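Local atomic coordinates of putative Hit-like protein involved in cell-cycle regulation (Streptococcus mutans, PDB entry 3L7X), a protein that binds zinc and sodium ions and, as a histidine triad (HIT) family member, is probably a nucleotide-processing enzyme, with a putative part in cell-cycle regulation. Residues E57-F62 against F96-K101; P77-R82 against Q89-N94; V137-F140 against E145-I148. All coordinates share one frame; numbering follows the deposited sequence.

Contact 1: E57-F62 against F96-K101; sequences EDVLAF and FARIPK
Arg98 reaches from between helices 89-97 and 99-110 to Asp58, just before strand 59-63, and ties the helical layer of this HIT fold to the second strand of its five-stranded antiparallel sheet. The salt bridge runs from Arg98 NH2 to Asp58 OD2 over 3.0 Å. As a hydrogen bond it is weak, bent to 147° at the hydrogen, and the carboxylate plane is turned 54° from the guanidinium plane, although OD2 lies at the guanidinium edge. The stronger partner of the arginine is Asp56, whose OD2 takes NE in a second salt bridge; NH1 adds a weak hydrogen bond to the carbonyl oxygen of Asn94, four residues earlier. Each guanidinium nitrogen therefore has an acceptor, two of them through weak bonds, which should limit rotation of the group. Asp56 does double duty: its OD1 accepts the backbone N-H groups of Asp58 and Val59, holding the turn that presents Asp58. The two acidic groups would be expected to favour the charged form of the arginine.

Below the polar end the contact is apolar. Arg98 bends at chi2 (-54°) and chi3, and its aliphatic part slides past Val59 in the opposite direction to that side chain, whose other neighbours include Val75 and Leu95. Both methyls and CB of Val59 gather round a single methylene: Arg98 CG lies 3.8 Å from Val59 CG2 and 4.0 Å from Val59 CG1.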
ATOM      1  N   GLU A  57      -6.300 -13.279  13.958  1.00 45.19           N
ATOM      2  CA  GLU A  57      -7.752 -13.265  13.892  1.00 47.57           C
ATOM      3  C   GLU A  57      -8.301 -12.508  12.669  1.00 42.43           C
ATOM      4  O   GLU A  57      -9.391 -12.854  12.157  1.00 40.97           O
ATOM      5  CB  GLU A  57      -8.334 -12.702  15.198  1.00 52.67           C
ATOM      6  N   ASP A  58      -7.571 -11.492  12.206  1.00 39.39           N
ATOM      7  CA  ASP A  58      -8.091 -10.641  11.156  1.00 41.13           C
ATOM      8  C   ASP A  58      -7.456 -10.843   9.792  1.00 33.75           C
ATOM      9  O   ASP A  58      -8.059 -10.469   8.796  1.00 28.99           O
ATOM     10  CB  ASP A  58      -7.944  -9.163  11.522  1.00 46.00           C
ATOM     11  CG  ASP A  58      -8.816  -8.784  12.695  1.00 56.17           C
ATOM     12  OD1 ASP A  58      -9.743  -9.556  12.974  1.00 58.98           O
ATOM     13  OD2 ASP A  58      -8.560  -7.744  13.334  1.00 63.75           O
ATOM     14  N   VAL A  59      -6.227 -11.352   9.786  1.00 28.13           N
ATOM     15  CA  VAL A  59      -5.369 -11.317   8.596  1.00 24.12           C
ATOM     16  C   VAL A  59      -4.648 -12.650   8.313  1.00 26.20           C
ATOM     17  O   VAL A  59      -4.316 -13.376   9.222  1.00 30.35           O
ATOM     18  CB  VAL A  59      -4.323 -10.130   8.783  1.00 30.26           C
ATOM     19  CG1 VAL A  59      -3.049 -10.377   8.058  1.00 36.08           C
ATOM     20  CG2 VAL A  59      -4.984  -8.823   8.421  1.00 28.00           C
ATOM     21  N   LEU A  60      -4.414 -12.960   7.042  1.00 24.18           N
ATOM     22  CA  LEU A  60      -3.616 -14.095   6.610  1.00 21.39           C
ATOM     23  C   LEU A  60      -2.590 -13.606   5.577  1.00 22.75           C
ATOM     24  O   LEU A  60      -2.926 -12.854   4.636  1.00 23.71           O
ATOM     25  CB  LEU A  60      -4.543 -15.210   5.970  1.00 20.95           C
ATOM     26  CG  LEU A  60      -3.739 -16.360   5.359  1.00 24.31           C
ATOM     27  CD1 LEU A  60      -3.020 -17.211   6.459  1.00 31.60           C
ATOM     28  CD2 LEU A  60      -4.678 -17.265   4.547  1.00 30.91           C
ATOM     29  N   ALA A  61      -1.332 -14.052   5.717  1.00 22.87           N
ATOM     30  CA  ALA A  61      -0.313 -13.684   4.712  1.00 20.11           C
ATOM     31  C   ALA A  61       0.299 -14.981   4.222  1.00 23.79           C
ATOM     32  O   ALA A  61       0.560 -15.877   5.023  1.00 27.17           O
ATOM     33  CB  ALA A  61       0.793 -12.783   5.343  1.00 19.60           C
ATOM     34  N   PHE A  62       0.507 -15.103   2.919  1.00 21.12           N
ATOM     35  CA  PHE A  62       1.122 -16.315   2.357  1.00 20.32           C
ATOM     36  C   PHE A  62       1.998 -15.892   1.186  1.00 22.03           C
ATOM     37  O   PHE A  62       1.834 -14.780   0.645  1.00 20.91           O
ATOM     38  CB  PHE A  62       0.035 -17.309   1.855  1.00 23.02           C
ATOM     39  CG  PHE A  62      -1.050 -16.657   1.019  1.00 21.68           C
ATOM     40  CD1 PHE A  62      -0.875 -16.462  -0.386  1.00 17.15           C
ATOM     41  CD2 PHE A  62      -2.258 -16.294   1.611  1.00 20.97           C
ATOM     42  CE1 PHE A  62      -1.910 -15.844  -1.190  1.00 18.29           C
ATOM     43  CE2 PHE A  62      -3.322 -15.687   0.804  1.00 23.50           C
ATOM     44  CZ  PHE A  62      -3.113 -15.464  -0.586  1.00 19.76           C
ATOM     45  N   PHE A  96      -3.797  -3.077   7.429  1.00 20.48           N
ATOM     46  CA  PHE A  96      -2.430  -2.584   7.319  1.00 20.66           C
ATOM     47  C   PHE A  96      -1.686  -2.518   8.637  1.00 21.88           C
ATOM     48  O   PHE A  96      -0.441  -2.482   8.628  1.00 22.16           O
ATOM     49  CB  PHE A  96      -2.467  -1.206   6.670  1.00 19.50           C
ATOM     50  CG  PHE A  96      -2.649  -1.279   5.166  1.00 19.33           C
ATOM     51  CD1 PHE A  96      -1.561  -1.329   4.336  1.00 19.89           C
ATOM     52  CD2 PHE A  96      -3.932  -1.242   4.616  1.00 17.21           C
ATOM     53  CE1 PHE A  96      -1.737  -1.406   2.929  1.00 19.80           C
ATOM     54  CE2 PHE A  96      -4.093  -1.302   3.197  1.00 18.59           C
ATOM     55  CZ  PHE A  96      -2.993  -1.396   2.388  1.00 18.36           C
ATOM     56  N   ALA A  97      -2.393  -2.588   9.768  1.00 20.75           N
ATOM     57  CA  ALA A  97      -1.689  -2.548  11.053  1.00 25.94           C
ATOM     58  C   ALA A  97      -0.607  -3.637  11.133  1.00 26.12           C
ATOM     59  O   ALA A  97       0.415  -3.452  11.745  1.00 29.65           O
ATOM     60  CB  ALA A  97      -2.702  -2.751  12.189  1.00 29.59           C
ATOM     61  N   ARG A  98      -0.877  -4.798  10.533  1.00 26.40           N
ATOM     62  CA  ARG A  98       0.037  -5.948  10.628  1.00 30.00           C
ATOM     63  C   ARG A  98       1.204  -5.852   9.627  1.00 24.70           C
ATOM     64  O   ARG A  98       2.188  -6.577   9.740  1.00 25.86           O
ATOM     65  CB  ARG A  98      -0.698  -7.268  10.270  1.00 38.44           C
ATOM     66  CG  ARG A  98      -2.206  -7.365  10.510  1.00 43.27           C
ATOM     67  CD  ARG A  98      -2.603  -7.035  11.912  1.00 41.57           C
ATOM     68  NE  ARG A  98      -3.636  -7.885  12.555  1.00 41.92           N
ATOM     69  CZ  ARG A  98      -4.856  -7.478  12.926  1.00 39.43           C
ATOM     70  NH1 ARG A  98      -5.300  -6.252  12.664  1.00 30.29           N
ATOM     71  NH2 ARG A  98      -5.669  -8.319  13.573  1.00 48.98           N
ATOM     72  N   ILE A  99       1.106  -4.938   8.668  1.00 21.96           N
ATOM     73  CA  ILE A  99       2.011  -5.013   7.529  1.00 18.42           C
ATOM     74  C   ILE A  99       3.489  -4.675   7.898  1.00 21.56           C
ATOM     75  O   ILE A  99       4.404  -5.375   7.476  1.00 21.30           O
ATOM     76  CB  ILE A  99       1.429  -4.315   6.344  1.00 22.16           C
ATOM     77  CG1 ILE A  99       0.395  -5.317   5.688  1.00 26.81           C
ATOM     78  CG2 ILE A  99       2.545  -3.903   5.360  1.00 24.34           C
ATOM     79  CD1 ILE A  99      -0.342  -4.795   4.546  1.00 30.04           C
ATOM     80  N   PRO A 100       3.717  -3.646   8.732  1.00 23.46           N
ATOM     81  CA  PRO A 100       5.130  -3.391   9.085  1.00 22.28           C
ATOM     82  C   PRO A 100       5.869  -4.597   9.707  1.00 26.13           C
ATOM     83  O   PRO A 100       7.022  -4.906   9.338  1.00 22.78           O
ATOM     84  CB  PRO A 100       5.045  -2.211  10.095  1.00 22.61           C
ATOM     85  CG  PRO A 100       3.792  -1.420   9.621  1.00 18.99           C
ATOM     86  CD  PRO A 100       2.793  -2.591   9.199  1.00 19.05           C
ATOM     87  N   LYS A 101       5.184  -5.293  10.608  1.00 25.13           N
ATOM     88  CA  LYS A 101       5.792  -6.422  11.294  1.00 27.29           C
ATOM     89  C   LYS A 101       6.088  -7.550  10.280  1.00 24.71           C
ATOM     90  O   LYS A 101       7.181  -8.166  10.296  1.00 24.29           O
ATOM     91  CB  LYS A 101       4.870  -6.863  12.437  1.00 34.61           C
ATOM     92  CG  LYS A 101       5.064  -8.264  12.955  1.00 45.02           C
ATOM     93  CD  LYS A 101       3.830  -8.658  13.781  1.00 50.45           C
ATOM     94  CE  LYS A 101       3.873 -10.119  14.222  1.00 55.93           C
ATOM     95  NZ  LYS A 101       2.835 -10.462  15.255  1.00 57.95           N
TER

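Contact 2: P77-R82 against Q89-N94; sequences PKEHVR and QTQAAN. With ZN (zinc ion), chain B.
This is a small polar contact between a loop and a helix, in which Gln91, in the first turn of helix 89-97, meets Glu79 and Val81 of the loop that leaves strand 73-77 and carries a zinc ligand. Its centre is a single, nearly straight hydrogen bond: Gln91 NE2 donates to Glu79 OE2 over 2.8 Å, with 171° at the hydrogen. Both side chains are extended beyond CG and cross at about a right angle. The carboxylate and amide planes stand 84° apart: the oxygen lies near the plane of the donor amide, and the N-H meets OE2 from above the carboxylate plane. With CG of Glu79 anti to the backbone N (chi1 175°), the acid is carried out toward the helix.

The amide is used at both ends. A water 3.0 Å from Gln91 NE2 accepts its other hydrogen and donates to the carbonyl oxygen of His80, 2.8 Å from the water. Gln91 OE1 accepts the backbone N-H of Thr88, just before the segment, which leaves the amide little freedom to flip. Val81 supplies the apolar side of the contact, its CG2 lying 3.9 Å from Gln91 OE1, and it is held in the fold by backbone pairing with Ala132.

Between Glu79 and Val81, His80 CB points away from the helix, and the ring binds the metal on that side through ND1. His80 ND1 lies 2.1 Å from the zinc, and Cys38, Cys41 and His131 complete the four-ligand set. The arrangement thus backs a CxxC-type Cys2His2 zinc site, here in a HIT-family protein whose His131 also opens the predicted histidine triad motif.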
ATOM      1  N   PRO A  77      -7.165  -9.691   4.152  1.00 22.79           N
ATOM      2  CA  PRO A  77      -8.064  -9.778   5.323  1.00 22.45           C
ATOM      3  C   PRO A  77      -8.813 -11.107   5.303  1.00 25.84           C
ATOM      4  O   PRO A  77      -9.110 -11.571   4.232  1.00 21.00           O
ATOM      5  CB  PRO A  77      -9.077  -8.659   5.074  1.00 23.72           C
ATOM      6  CG  PRO A  77      -9.045  -8.385   3.613  1.00 21.49           C
ATOM      7  CD  PRO A  77      -7.741  -8.921   3.040  1.00 20.54           C
ATOM      8  N   LYS A  78      -9.085 -11.685   6.460  1.00 23.06           N
ATOM      9  CA  LYS A  78      -9.939 -12.869   6.510  1.00 24.28           C
ATOM     10  C   LYS A  78     -11.366 -12.535   6.095  1.00 27.90           C
ATOM     11  O   LYS A  78     -12.039 -13.360   5.485  1.00 28.34           O
ATOM     12  CB  LYS A  78      -9.848 -13.452   7.895  1.00 26.40           C
ATOM     13  CG  LYS A  78      -8.497 -14.090   8.094  1.00 25.85           C
ATOM     14  CD  LYS A  78      -8.462 -14.893   9.371  1.00 31.24           C
ATOM     15  CE  LYS A  78      -7.227 -15.761   9.450  1.00 33.43           C
ATOM     16  NZ  LYS A  78      -7.270 -16.521  10.734  1.00 33.58           N
ATOM     17  N   GLU A  79     -11.841 -11.359   6.482  1.00 24.31           N
ATOM     18  CA  GLU A  79     -13.121 -10.870   6.023  1.00 27.49           C
ATOM     19  C   GLU A  79     -13.019 -10.416   4.560  1.00 26.12           C
ATOM     20  O   GLU A  79     -12.167  -9.569   4.231  1.00 26.46           O
ATOM     21  CB  GLU A  79     -13.592  -9.691   6.911  1.00 29.34           C
ATOM     22  CG  GLU A  79     -14.879  -9.054   6.380  1.00 34.80           C
ATOM     23  CD  GLU A  79     -15.244  -7.820   7.141  1.00 37.08           C
ATOM     24  OE1 GLU A  79     -16.259  -7.830   7.843  1.00 39.68           O
ATOM     25  OE2 GLU A  79     -14.498  -6.826   7.082  1.00 36.98           O
ATOM     26  N   HIS A  80     -13.870 -10.957   3.699  1.00 25.78           N
ATOM     27  CA  HIS A  80     -13.823 -10.616   2.285  1.00 23.45           C
ATOM     28  C   HIS A  80     -14.237  -9.150   2.087  1.00 21.13           C
ATOM     29  O   HIS A  80     -15.225  -8.667   2.640  1.00 22.83           O
ATOM     30  CB  HIS A  80     -14.762 -11.527   1.459  1.00 22.02           C
ATOM     31  CG  HIS A  80     -14.793 -11.159   0.003  1.00 19.72           C
ATOM     32  ND1 HIS A  80     -14.055 -11.826  -0.936  1.00 19.82           N
ATOM     33  CD2 HIS A  80     -15.424 -10.158  -0.663  1.00 19.61           C
ATOM     34  CE1 HIS A  80     -14.255 -11.288  -2.130  1.00 18.88           C
ATOM     35  NE2 HIS A  80     -15.072 -10.259  -1.989  1.00 20.98           N
ATOM     36  N   VAL A  81     -13.429  -8.449   1.287  1.00 20.08           N
ATOM     37  CA  VAL A  81     -13.794  -7.184   0.709  1.00 20.62           C
ATOM     38  C   VAL A  81     -13.112  -7.092  -0.649  1.00 22.41           C
ATOM     39  O   VAL A  81     -12.082  -7.715  -0.842  1.00 20.92           O
ATOM     40  CB  VAL A  81     -13.383  -6.021   1.671  1.00 21.85           C
ATOM     41  CG1 VAL A  81     -11.809  -6.024   1.930  1.00 24.22           C
ATOM     42  CG2 VAL A  81     -13.861  -4.647   1.066  1.00 21.10           C
ATOM     43  N   ARG A  82     -13.673  -6.361  -1.607  1.00 19.12           N
ATOM     44  CA  ARG A  82     -13.177  -6.505  -2.988  1.00 17.83           C
ATOM     45  C   ARG A  82     -11.719  -5.968  -3.147  1.00 20.67           C
ATOM     46  O   ARG A  82     -10.904  -6.604  -3.810  1.00 18.56           O
ATOM     47  CB  ARG A  82     -14.098  -5.798  -3.968  1.00 21.47           C
ATOM     48  CG  ARG A  82     -13.731  -5.945  -5.420  1.00 20.05           C
ATOM     49  CD  ARG A  82     -14.776  -5.234  -6.241  1.00 19.39           C
ATOM     50  NE  ARG A  82     -14.501  -5.109  -7.679  1.00 20.47           N
ATOM     51  CZ  ARG A  82     -14.945  -5.992  -8.592  1.00 25.60           C
ATOM     52  NH1 ARG A  82     -15.673  -7.055  -8.187  1.00 23.37           N
ATOM     53  NH2 ARG A  82     -14.735  -5.777  -9.895  1.00 22.86           N
ATOM     54  N   GLN A  89     -12.874   2.457   7.001  1.00 24.45           N
ATOM     55  CA  GLN A  89     -11.603   2.877   7.613  1.00 28.79           C
ATOM     56  C   GLN A  89     -11.148   1.756   8.559  1.00 27.50           C
ATOM     57  O   GLN A  89      -9.944   1.467   8.658  1.00 26.94           O
ATOM     58  CB  GLN A  89     -11.708   4.260   8.276  1.00 33.69           C
ATOM     59  CG  GLN A  89     -12.749   4.397   9.211  1.00 43.75           C
ATOM     60  CD  GLN A  89     -12.755   5.811   9.771  1.00 54.84           C
ATOM     61  OE1 GLN A  89     -12.718   6.803   9.022  1.00 51.15           O
ATOM     62  NE2 GLN A  89     -12.750   5.908  11.091  1.00 63.43           N
ATOM     63  N   THR A  90     -12.128   1.073   9.172  1.00 28.19           N
ATOM     64  CA  THR A  90     -11.798  -0.020  10.069  1.00 29.98           C
ATOM     65  C   THR A  90     -11.156  -1.205   9.338  1.00 27.54           C
ATOM     66  O   THR A  90     -10.178  -1.773   9.806  1.00 27.56           O
ATOM     67  CB  THR A  90     -13.033  -0.488  10.859  1.00 39.86           C
ATOM     68  OG1 THR A  90     -13.420   0.573  11.743  1.00 40.91           O
ATOM     69  CG2 THR A  90     -12.689  -1.692  11.690  1.00 41.61           C
ATOM     70  N   GLN A  91     -11.717  -1.573   8.190  1.00 24.33           N
ATOM     71  CA  GLN A  91     -11.127  -2.629   7.400  1.00 21.81           C
ATOM     72  C   GLN A  91      -9.690  -2.316   6.969  1.00 21.59           C
ATOM     73  O   GLN A  91      -8.811  -3.203   7.001  1.00 22.06           O
ATOM     74  CB  GLN A  91     -11.958  -2.900   6.151  1.00 20.70           C
ATOM     75  CG  GLN A  91     -13.299  -3.661   6.454  1.00 22.25           C
ATOM     76  CD  GLN A  91     -14.199  -3.728   5.266  1.00 25.74           C
ATOM     77  OE1 GLN A  91     -14.275  -2.808   4.464  1.00 23.44           O
ATOM     78  NE2 GLN A  91     -15.016  -4.813   5.195  1.00 24.88           N
ATOM     79  N   ALA A  92      -9.448  -1.048   6.583  1.00 22.40           N
ATOM     80  CA  ALA A  92      -8.128  -0.649   6.072  1.00 20.32           C
ATOM     81  C   ALA A  92      -7.168  -0.587   7.271  1.00 23.36           C
ATOM     82  O   ALA A  92      -6.068  -1.102   7.186  1.00 21.53           O
ATOM     83  CB  ALA A  92      -8.212   0.701   5.371  1.00 19.20           C
ATOM     84  N   ALA A  93      -7.633  -0.041   8.385  1.00 24.03           N
ATOM     85  CA  ALA A  93      -6.758   0.070   9.553  1.00 29.18           C
ATOM     86  C   ALA A  93      -6.358  -1.329  10.013  1.00 28.03           C
ATOM     87  O   ALA A  93      -5.197  -1.583  10.289  1.00 26.32           O
ATOM     88  CB  ALA A  93      -7.416   0.860  10.659  1.00 29.41           C
ATOM     89  N   ASN A  94      -7.318  -2.257  10.067  1.00 26.14           N
ATOM     90  CA  ASN A  94      -6.983  -3.609  10.501  1.00 26.90           C
ATOM     91  C   ASN A  94      -6.037  -4.380   9.595  1.00 26.03           C
ATOM     92  O   ASN A  94      -5.132  -5.070  10.087  1.00 28.19           O
ATOM     93  CB  ASN A  94      -8.251  -4.471  10.606  1.00 29.03           C
ATOM     94  CG  ASN A  94      -8.933  -4.344  11.926  1.00 44.28           C
ATOM     95  OD1 ASN A  94      -8.327  -3.958  12.927  1.00 51.08           O
ATOM     96  ND2 ASN A  94     -10.218  -4.724  11.959  1.00 53.18           N
TER
HETATM   97 ZN    ZN B 140     -12.884 -13.605  -0.726  0.80 18.23          ZN
HETATM   98  O   HOH W   1     -16.596  -6.311   3.201  1.00 33.71           O

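Contact 3: V137-F140 against E145-I148; sequences VPRF and EFDI
Val137 and Phe146 approach from opposite directions, and the valine sets its CG1 methyl squarely over the phenylalanine ring: the methyl is 3.8 Å from the centroid of the Phe146 ring and 9° off its normal, a CH-pi contact. The Phe146 chi1 of -177° sets the ring opposite its own backbone N and carries it toward strand 134-139. Arg139 meets the same ring at its edge, with guanidinium and ring planes 76° apart; Phe146 CD2 sits over one guanidinium face, 3.8 Å from Arg139 NH1. The arginine folds back on itself to get there, bent at both chi2 and chi3. Arg139 NH2 is 3.3 Å from the Phe146 carbonyl oxygen, which lies over the guanidinium face at an angle too poor for a hydrogen bond.

The hydrogen bonds of Arg139 lie with other partners: NH1 donates to Asn116 OD1 and to a water 2.9 Å away that also takes the N-H of Ile148, while NE makes a salt bridge with Asp144. Beyond the ring, Phe150 of the second subunit meets Phe146 edge-to-face, and Asp147 and Ile148 pair with an antiparallel strand of that subunit. This carries the sheet across the interface of a HIT-family dimer.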
ATOM      1  N   VAL A 137       6.699  -6.908  -1.765  1.00 14.65           N
ATOM      2  CA  VAL A 137       7.614  -7.357  -2.835  1.00 15.30           C
ATOM      3  C   VAL A 137       9.022  -6.957  -2.360  1.00 18.49           C
ATOM      4  O   VAL A 137       9.451  -5.765  -2.501  1.00 18.34           O
ATOM      5  CB  VAL A 137       7.311  -6.651  -4.161  1.00 16.58           C
ATOM      6  CG1 VAL A 137       8.245  -7.131  -5.259  1.00 17.22           C
ATOM      7  CG2 VAL A 137       5.821  -6.857  -4.579  1.00 17.57           C
ATOM      8  N   PRO A 138       9.768  -7.918  -1.834  1.00 15.72           N
ATOM      9  CA  PRO A 138      11.179  -7.594  -1.447  1.00 18.36           C
ATOM     10  C   PRO A 138      11.970  -7.179  -2.674  1.00 19.34           C
ATOM     11  O   PRO A 138      11.774  -7.697  -3.807  1.00 18.09           O
ATOM     12  CB  PRO A 138      11.673  -8.950  -0.896  1.00 20.68           C
ATOM     13  CG  PRO A 138      10.380  -9.608  -0.307  1.00 19.21           C
ATOM     14  CD  PRO A 138       9.404  -9.310  -1.489  1.00 18.91           C
ATOM     15  N   ARG A 139      12.935  -6.274  -2.487  1.00 17.00           N
ATOM     16  CA  ARG A 139      13.716  -5.773  -3.589  1.00 20.71           C
ATOM     17  C   ARG A 139      15.224  -5.992  -3.243  1.00 24.04           C
ATOM     18  O   ARG A 139      15.640  -5.914  -2.071  1.00 21.31           O
ATOM     19  CB  ARG A 139      13.461  -4.265  -3.830  1.00 20.90           C
ATOM     20  CG  ARG A 139      11.975  -3.943  -4.185  1.00 21.18           C
ATOM     21  CD  ARG A 139      11.637  -4.661  -5.523  1.00 20.80           C
ATOM     22  NE  ARG A 139      12.517  -4.185  -6.640  1.00 23.40           N
ATOM     23  CZ  ARG A 139      12.295  -3.074  -7.348  1.00 25.59           C
ATOM     24  NH1 ARG A 139      11.283  -2.233  -7.059  1.00 21.10           N
ATOM     25  NH2 ARG A 139      13.098  -2.787  -8.361  1.00 32.52           N
ATOM     26  N   PHE A 140      15.993  -6.372  -4.256  1.00 22.95           N
ATOM     27  CA  PHE A 140      17.397  -6.752  -4.091  1.00 26.90           C
ATOM     28  C   PHE A 140      18.273  -5.938  -5.058  1.00 31.59           C
ATOM     29  O   PHE A 140      18.096  -5.988  -6.269  1.00 33.55           O
ATOM     30  CB  PHE A 140      17.531  -8.273  -4.365  1.00 27.90           C
ATOM     31  CG  PHE A 140      16.630  -9.091  -3.529  1.00 25.71           C
ATOM     32  CD1 PHE A 140      17.052  -9.532  -2.267  1.00 26.88           C
ATOM     33  CD2 PHE A 140      15.328  -9.402  -3.970  1.00 25.11           C
ATOM     34  CE1 PHE A 140      16.237 -10.275  -1.453  1.00 23.76           C
ATOM     35  CE2 PHE A 140      14.500 -10.153  -3.159  1.00 24.54           C
ATOM     36  CZ  PHE A 140      14.914 -10.594  -1.911  1.00 23.72           C
ATOM     37  N   GLU A 145      13.900  -8.325 -11.866  1.00 40.86           N
ATOM     38  CA  GLU A 145      13.261  -8.077 -13.142  1.00 35.05           C
ATOM     39  C   GLU A 145      11.933  -7.360 -12.846  1.00 30.47           C
ATOM     40  O   GLU A 145      11.301  -6.765 -13.716  1.00 36.51           O
ATOM     41  CB  GLU A 145      13.023  -9.410 -13.818  1.00 40.93           C
ATOM     42  CG  GLU A 145      14.337 -10.184 -14.054  1.00 47.94           C
ATOM     43  CD  GLU A 145      14.799 -10.075 -15.487  1.00 58.06           C
ATOM     44  OE1 GLU A 145      15.448 -11.036 -15.960  1.00 64.86           O
ATOM     45  OE2 GLU A 145      14.516  -9.042 -16.152  1.00 59.18           O
ATOM     46  N   PHE A 146      11.553  -7.425 -11.594  1.00 31.10           N
ATOM     47  CA  PHE A 146      10.466  -6.588 -11.084  1.00 29.09           C
ATOM     48  C   PHE A 146      10.755  -5.085 -11.120  1.00 29.51           C
ATOM     49  O   PHE A 146      11.845  -4.655 -10.792  1.00 32.51           O
ATOM     50  CB  PHE A 146      10.110  -6.977  -9.666  1.00 31.32           C
ATOM     51  CG  PHE A 146       8.937  -6.185  -9.124  1.00 25.81           C
ATOM     52  CD1 PHE A 146       7.660  -6.585  -9.392  1.00 22.58           C
ATOM     53  CD2 PHE A 146       9.119  -5.052  -8.402  1.00 21.85           C
ATOM     54  CE1 PHE A 146       6.568  -5.846  -8.936  1.00 21.42           C
ATOM     55  CE2 PHE A 146       8.050  -4.320  -7.925  1.00 21.67           C
ATOM     56  CZ  PHE A 146       6.752  -4.713  -8.185  1.00 22.12           C
ATOM     57  N   ASP A 147       9.763  -4.276 -11.476  1.00 29.29           N
ATOM     58  CA  ASP A 147      10.000  -2.837 -11.596  1.00 30.30           C
ATOM     59  C   ASP A 147       8.684  -2.073 -11.591  1.00 26.87           C
ATOM     60  O   ASP A 147       7.708  -2.577 -12.051  1.00 23.93           O
ATOM     61  CB  ASP A 147      10.669  -2.579 -12.951  1.00 36.41           C
ATOM     62  CG  ASP A 147      11.180  -1.181 -13.084  1.00 46.19           C
ATOM     63  OD1 ASP A 147      11.726  -0.651 -12.085  1.00 44.90           O
ATOM     64  OD2 ASP A 147      10.993  -0.620 -14.183  1.00 53.52           O
ATOM     65  N   ILE A 148       8.677  -0.822 -11.096  1.00 25.21           N
ATOM     66  CA  ILE A 148       7.514   0.064 -11.232  1.00 22.34           C
ATOM     67  C   ILE A 148       7.965   1.223 -12.121  1.00 28.76           C
ATOM     68  O   ILE A 148       8.986   1.830 -11.812  1.00 27.96           O
ATOM     69  CB  ILE A 148       7.034   0.617  -9.867  1.00 21.90           C
ATOM     70  CG1 ILE A 148       6.800  -0.557  -8.855  1.00 20.44           C
ATOM     71  CG2 ILE A 148       5.759   1.484 -10.078  1.00 21.83           C
ATOM     72  CD1 ILE A 148       6.285  -0.155  -7.470  1.00 25.35           C
TER
HETATM   73  O   HOH W   2      10.698  -0.020  -8.787  1.00 34.94           O

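Contacts 1 and 2 are neighbours that share helix 89-97, with contact 2 nested along the chain inside the loop closed by contact 1. Their centres lie about 11 Å apart, and they touch where Asp58 O probably accepts the N-H of Lys78, with Asp58 O 2.8 Å from Lys78 N. Contact 2 contains a zinc ligand, whereas in contact 1 the side chain of Val59 is about 13 Å from the zinc and about 10 Å from that of His133, the predicted nucleotidylated histidine. Contact 3 lies across the chain's centre from contact 2, about 26 Å away between centres, yet its Val137 side chain is also about 10 Å from that of His133. All three reach the second subunit.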